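Cyclohexadienyl dehydratase (Synthetic construct, PDB 5JOS) probably catalyses the dehydration, with decarboxylation, of prephenate and arogenate on the way to phenylalanine, using a periplasmic solute-binding-protein fold. Local coordinates at residues Thr112-Leu126 with Pro193-Thr205. Sequence-based numbering, arbitrary orientation.
Sequences TPLVRKEDADKFKSL and PGLAAVLVDKPFT. With NA (sodium ion), chain B.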
loop_
_atom_site.group_PDB
_atom_site.type_symbol
_atom_site.label_atom_id
_atom_site.label_comp_id
_atom_site.label_asym_id
_atom_site.label_seq_id
_atom_site.Cartn_x
_atom_site.Cartn_y
_atom_site.Cartn_z
ATOM N N THR A 112 -0.394 -12.223 1.672
ATOM C CA THR A 112 -0.873 -11.984 3.013
ATOM C C THR A 112 -1.717 -13.246 3.385
ATOM O O THR A 112 -2.617 -13.664 2.622
ATOM C CB THR A 112 -1.776 -10.731 3.062
ATOM O OG1 THR A 112 -0.990 -9.562 2.782
ATOM C CG2 THR A 112 -2.371 -10.479 4.449
ATOM N N PRO A 113 -1.395 -13.884 4.504
ATOM C CA PRO A 113 -2.345 -14.904 4.962
ATOM C C PRO A 113 -3.699 -14.357 5.402
ATOM O O PRO A 113 -3.849 -13.326 6.129
ATOM C CB PRO A 113 -1.659 -15.504 6.165
ATOM C CG PRO A 113 -0.827 -14.393 6.719
ATOM C CD PRO A 113 -0.477 -13.477 5.590
ATOM N N LEU A 114 -4.674 -15.130 5.072
ATOM C CA LEU A 114 -6.025 -14.882 5.549
ATOM C C LEU A 114 -6.487 -16.030 6.408
ATOM O O LEU A 114 -6.396 -17.197 5.995
ATOM C CB LEU A 114 -6.868 -14.817 4.316
ATOM C CG LEU A 114 -8.386 -14.684 4.489
ATOM C CD1 LEU A 114 -8.661 -13.279 4.872
ATOM C CD2 LEU A 114 -9.062 -15.033 3.156
ATOM N N VAL A 115 -6.950 -15.726 7.608
ATOM C CA VAL A 115 -7.141 -16.750 8.642
ATOM C C VAL A 115 -8.446 -16.470 9.345
ATOM O O VAL A 115 -9.062 -15.409 9.116
ATOM C CB VAL A 115 -6.018 -16.735 9.634
ATOM C CG1 VAL A 115 -4.679 -16.982 8.915
ATOM C CG2 VAL A 115 -5.990 -15.428 10.460
ATOM N N ARG A 116 -8.931 -17.384 10.161
ATOM C CA ARG A 116 -10.086 -17.035 10.967
ATOM C C ARG A 116 -9.751 -15.964 11.966
ATOM O O ARG A 116 -8.612 -15.859 12.456
ATOM C CB ARG A 116 -10.651 -18.252 11.737
ATOM C CG ARG A 116 -11.286 -19.245 10.801
ATOM C CD ARG A 116 -11.850 -20.460 11.514
ATOM N NE ARG A 116 -10.771 -21.283 12.013
ATOM C CZ ARG A 116 -10.023 -22.121 11.286
ATOM N NH1 ARG A 116 -10.205 -22.289 9.994
ATOM N NH2 ARG A 116 -9.096 -22.826 11.882
ATOM N N LYS A 117 -10.782 -15.195 12.282
ATOM C CA LYS A 117 -10.663 -14.104 13.212
ATOM C C LYS A 117 -9.968 -14.520 14.544
ATOM O O LYS A 117 -9.020 -13.893 14.994
ATOM C CB LYS A 117 -12.048 -13.550 13.485
ATOM C CG LYS A 117 -12.133 -12.728 14.738
ATOM C CD LYS A 117 -11.929 -11.291 14.403
ATOM C CE LYS A 117 -13.241 -10.603 14.643
ATOM N NZ LYS A 117 -13.603 -10.706 16.095
ATOM N N GLU A 118 -10.482 -15.526 15.197
ATOM C CA GLU A 118 -9.866 -15.993 16.428
ATOM C C GLU A 118 -8.435 -16.571 16.283
ATOM O O GLU A 118 -7.787 -16.813 17.268
ATOM C CB GLU A 118 -10.739 -17.057 17.072
ATOM C CG GLU A 118 -10.742 -18.396 16.329
ATOM C CD GLU A 118 -11.838 -18.526 15.304
ATOM O OE1 GLU A 118 -12.288 -17.471 14.740
ATOM O OE2 GLU A 118 -12.220 -19.703 15.066
ATOM N N ASP A 119 -7.946 -16.802 15.084
ATOM C CA ASP A 119 -6.589 -17.316 14.918
ATOM C C ASP A 119 -5.663 -16.183 14.583
ATOM O O ASP A 119 -4.558 -16.418 14.130
ATOM C CB ASP A 119 -6.572 -18.286 13.732
ATOM C CG ASP A 119 -7.101 -19.659 14.073
ATOM O OD1 ASP A 119 -7.433 -19.893 15.199
ATOM O OD2 ASP A 119 -7.148 -20.531 13.208
ATOM N N ALA A 120 -6.142 -14.938 14.631
ATOM C CA ALA A 120 -5.334 -13.817 14.078
ATOM C C ALA A 120 -3.943 -13.694 14.723
ATOM O O ALA A 120 -2.900 -13.477 14.052
ATOM C CB ALA A 120 -6.077 -12.489 14.250
ATOM N N ASP A 121 -3.995 -13.765 16.041
ATOM C CA ASP A 121 -2.824 -13.705 16.940
ATOM C C ASP A 121 -2.008 -14.986 16.800
ATOM O O ASP A 121 -0.838 -15.027 17.049
ATOM C CB ASP A 121 -3.338 -13.618 18.374
ATOM C CG ASP A 121 -4.306 -14.794 18.709
ATOM O OD1 ASP A 121 -5.100 -15.299 17.789
ATOM O OD2 ASP A 121 -4.235 -15.229 19.899
ATOM N N LYS A 122 -2.656 -16.048 16.368
ATOM C CA LYS A 122 -2.018 -17.320 16.314
ATOM C C LYS A 122 -1.188 -17.492 15.065
ATOM O O LYS A 122 -0.284 -18.293 15.087
ATOM C CB LYS A 122 -3.075 -18.389 16.402
ATOM C CG LYS A 122 -2.618 -19.691 15.863
ATOM C CD LYS A 122 -3.698 -20.740 16.001
ATOM C CE LYS A 122 -3.037 -22.085 15.736
ATOM N NZ LYS A 122 -3.990 -23.211 15.736
ATOM N N PHE A 123 -1.479 -16.782 13.973
ATOM C CA PHE A 123 -0.672 -16.928 12.787
ATOM C C PHE A 123 -0.093 -15.578 12.403
ATOM O O PHE A 123 -0.689 -14.830 11.606
ATOM C CB PHE A 123 -1.516 -17.465 11.634
ATOM C CG PHE A 123 -1.995 -18.883 11.821
ATOM C CD1 PHE A 123 -1.105 -19.924 11.833
ATOM C CD2 PHE A 123 -3.353 -19.172 11.884
ATOM C CE1 PHE A 123 -1.544 -21.249 11.956
ATOM C CE2 PHE A 123 -3.818 -20.471 11.983
ATOM C CZ PHE A 123 -2.916 -21.526 12.018
ATOM N N LYS A 124 1.064 -15.238 12.950
ATOM C CA LYS A 124 1.618 -13.927 12.656
ATOM C C LYS A 124 3.007 -13.917 12.089
ATOM O O LYS A 124 3.532 -12.853 11.750
ATOM C CB LYS A 124 1.467 -12.963 13.829
ATOM C CG LYS A 124 1.557 -13.539 15.223
ATOM C CD LYS A 124 1.819 -12.395 16.207
ATOM C CE LYS A 124 1.912 -12.848 17.664
ATOM N NZ LYS A 124 0.553 -12.940 18.291
ATOM N N SER A 125 3.587 -15.091 11.935
ATOM C CA SER A 125 4.883 -15.219 11.308
ATOM C C SER A 125 4.877 -16.433 10.395
ATOM O O SER A 125 3.941 -17.289 10.427
ATOM C CB SER A 125 5.969 -15.414 12.356
ATOM O OG SER A 125 5.681 -16.611 13.046
ATOM N N LEU A 126 5.918 -16.476 9.569
ATOM C CA LEU A 126 6.193 -17.621 8.750
ATOM C C LEU A 126 6.225 -18.873 9.639
ATOM O O LEU A 126 5.578 -19.867 9.324
ATOM C CB LEU A 126 7.508 -17.428 8.024
ATOM C CG LEU A 126 7.888 -18.573 7.098
ATOM C CD1 LEU A 126 6.910 -18.649 5.982
ATOM C CD2 LEU A 126 9.297 -18.335 6.556
ATOM N N PRO A 193 -17.088 -11.356 8.877
ATOM C CA PRO A 193 -16.823 -11.184 10.283
ATOM C C PRO A 193 -15.976 -12.267 10.911
ATOM O O PRO A 193 -15.520 -12.118 12.029
ATOM C CB PRO A 193 -18.205 -11.196 10.899
ATOM C CG PRO A 193 -19.029 -12.047 9.952
ATOM C CD PRO A 193 -18.490 -11.709 8.618
ATOM N N GLY A 194 -15.872 -13.391 10.249
ATOM C CA GLY A 194 -15.178 -14.560 10.781
ATOM C C GLY A 194 -13.737 -14.611 10.295
ATOM O O GLY A 194 -13.011 -15.518 10.613
ATOM N N LEU A 195 -13.319 -13.673 9.477
ATOM C CA LEU A 195 -11.930 -13.780 8.873
ATOM C C LEU A 195 -11.107 -12.541 9.215
ATOM O O LEU A 195 -11.653 -11.440 9.455
ATOM C CB LEU A 195 -11.975 -13.907 7.373
ATOM C CG LEU A 195 -12.710 -15.085 6.734
ATOM C CD1 LEU A 195 -12.732 -15.004 5.232
ATOM C CD2 LEU A 195 -12.025 -16.359 7.037
ATOM N N ALA A 196 -9.811 -12.749 9.307
ATOM C CA ALA A 196 -8.849 -11.704 9.537
ATOM C C ALA A 196 -7.655 -11.847 8.608
ATOM O O ALA A 196 -7.279 -12.937 8.182
ATOM C CB ALA A 196 -8.376 -11.757 10.975
ATOM N N ALA A 197 -7.130 -10.729 8.162
ATOM C CA ALA A 197 -5.911 -10.739 7.299
ATOM C C ALA A 197 -4.777 -10.392 8.199
ATOM O O ALA A 197 -4.889 -9.448 8.934
ATOM C CB ALA A 197 -5.978 -9.664 6.212
ATOM N N VAL A 198 -3.667 -11.083 8.146
ATOM C CA VAL A 198 -2.529 -10.735 9.024
ATOM C C VAL A 198 -1.343 -10.254 8.196
ATOM O O VAL A 198 -0.862 -10.992 7.387
ATOM C CB VAL A 198 -2.104 -11.968 9.836
ATOM C CG1 VAL A 198 -1.045 -11.573 10.859
ATOM C CG2 VAL A 198 -3.313 -12.552 10.548
ATOM N N LEU A 199 -0.889 -9.013 8.336
ATOM C CA LEU A 199 0.230 -8.524 7.500
ATOM C C LEU A 199 1.537 -9.086 8.105
ATOM O O LEU A 199 1.723 -9.049 9.271
ATOM C CB LEU A 199 0.331 -7.012 7.354
ATOM C CG LEU A 199 -0.788 -6.196 6.668
ATOM C CD1 LEU A 199 -0.350 -4.729 6.724
ATOM C CD2 LEU A 199 -1.052 -6.734 5.235
ATOM N N VAL A 200 2.321 -9.725 7.277
ATOM C CA VAL A 200 3.557 -10.342 7.682
ATOM C C VAL A 200 4.603 -9.736 6.733
ATOM O O VAL A 200 4.282 -9.459 5.561
ATOM C CB VAL A 200 3.473 -11.862 7.409
ATOM C CG1 VAL A 200 4.743 -12.556 7.900
ATOM C CG2 VAL A 200 2.261 -12.481 8.077
ATOM N N ASP A 201 5.838 -9.611 7.175
ATOM C CA ASP A 201 6.951 -9.066 6.351
ATOM C C ASP A 201 7.569 -10.152 5.470
ATOM O O ASP A 201 6.888 -11.079 5.087
ATOM C CB ASP A 201 7.945 -8.376 7.272
ATOM C CG ASP A 201 7.272 -7.324 8.107
ATOM O OD1 ASP A 201 6.375 -6.676 7.552
ATOM O OD2 ASP A 201 7.584 -7.144 9.299
ATOM N N LYS A 202 8.826 -10.076 5.138
ATOM C CA LYS A 202 9.407 -11.040 4.203
ATOM C C LYS A 202 9.238 -12.404 4.842
ATOM O O LYS A 202 9.211 -12.521 6.033
ATOM C CB LYS A 202 10.896 -10.806 4.043
ATOM C CG LYS A 202 11.292 -9.376 3.675
ATOM C CD LYS A 202 10.767 -8.998 2.290
ATOM C CE LYS A 202 11.664 -7.975 1.586
ATOM N NZ LYS A 202 11.492 -8.110 0.107
ATOM N N PRO A 203 9.124 -13.447 4.060
ATOM C CA PRO A 203 9.151 -13.450 2.623
ATOM C C PRO A 203 7.782 -13.121 2.025
ATOM O O PRO A 203 7.596 -13.202 0.824
ATOM C CB PRO A 203 9.578 -14.908 2.325
ATOM C CG PRO A 203 8.939 -15.717 3.438
ATOM C CD PRO A 203 9.130 -14.815 4.645
ATOM N N PHE A 204 6.774 -12.816 2.837
ATOM C CA PHE A 204 5.407 -12.673 2.276
ATOM C C PHE A 204 5.313 -11.417 1.375
ATOM O O PHE A 204 4.814 -11.469 0.251
ATOM C CB PHE A 204 4.388 -12.581 3.403
ATOM C CG PHE A 204 4.148 -13.865 4.143
ATOM C CD1 PHE A 204 4.990 -14.300 5.168
ATOM C CD2 PHE A 204 3.054 -14.661 3.833
ATOM C CE1 PHE A 204 4.748 -15.527 5.834
ATOM C CE2 PHE A 204 2.792 -15.854 4.509
ATOM C CZ PHE A 204 3.639 -16.285 5.515
ATOM N N THR A 205 5.857 -10.322 1.882
ATOM C CA THR A 205 5.849 -9.040 1.185
ATOM C C THR A 205 6.869 -9.059 0.067
ATOM O O THR A 205 7.828 -9.742 0.174
ATOM C CB THR A 205 6.209 -7.908 2.097
ATOM O OG1 THR A 205 7.463 -8.145 2.638
ATOM C CG2 THR A 205 5.241 -7.775 3.196
HETATM NA NA NA B . -13.390 -9.612 9.204
HETATM O O HOH W 1 1.275 -9.529 4.341
HETATM O O HOH W 2 -13.889 -17.345 12.612
HETATM O O HOH W 3 -13.617 -9.975 11.570
HETATM O O HOH W 4 -11.957 -7.863 9.774
#
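Val115 and Ala196 form a hydrogen-bonded antiparallel pair that zips strand 195-197, an outermost strand, onto strand 111-116 in the five-stranded mixed sheet of one lobe of the solute-binding-protein fold. Val115 N reaches Ala196 O at 2.9 Å, the return bond runs from Ala196 N to Val115 O, and Val198 N continues the pattern to Pro113 O. Where strand 111-116 gives way to the 3-10 segment 117-119, Lys117 N donates a hydrogen bond to Gly194 O from above the carbonyl plane, 50° out of it. Val198 packs against the 120-124 segment: with CG1 anti to its backbone N (chi1 -173°), that methyl lies 3.4 Å from Phe123 O, while CG2 meets Ala120 O. Val198 CG2 also lies 3.9 Å from Val115 CG2. Farther along, Pro113 CD sits 3.8 Å from Val200 CG2 and touches Phe204, whose ring is approached obliquely by Leu126 CD1 and meets Phe147 with planes at about 45°. Replacing Phe204 with an alanine is likely to leave Pro113 and Leu126 without the ring that joins them and take an aromatic neighbour from Phe147. Helix 182-190 touches Thr112, Leu114 and Ala197. Arg116 ties its strand end to Asp176 by a salt bridge and to Ala175 O by a hydrogen bond. One water accepts from both Thr112 OG1 and Val200 N; Thr112 OG1 is also hydrogen-bonded to Thr182 OG1. At the start of strand 195-197, Leu195 O binds the sodium ion at 2.5 Å, alongside two waters and the carbonyl oxygens of Ala189 and His192.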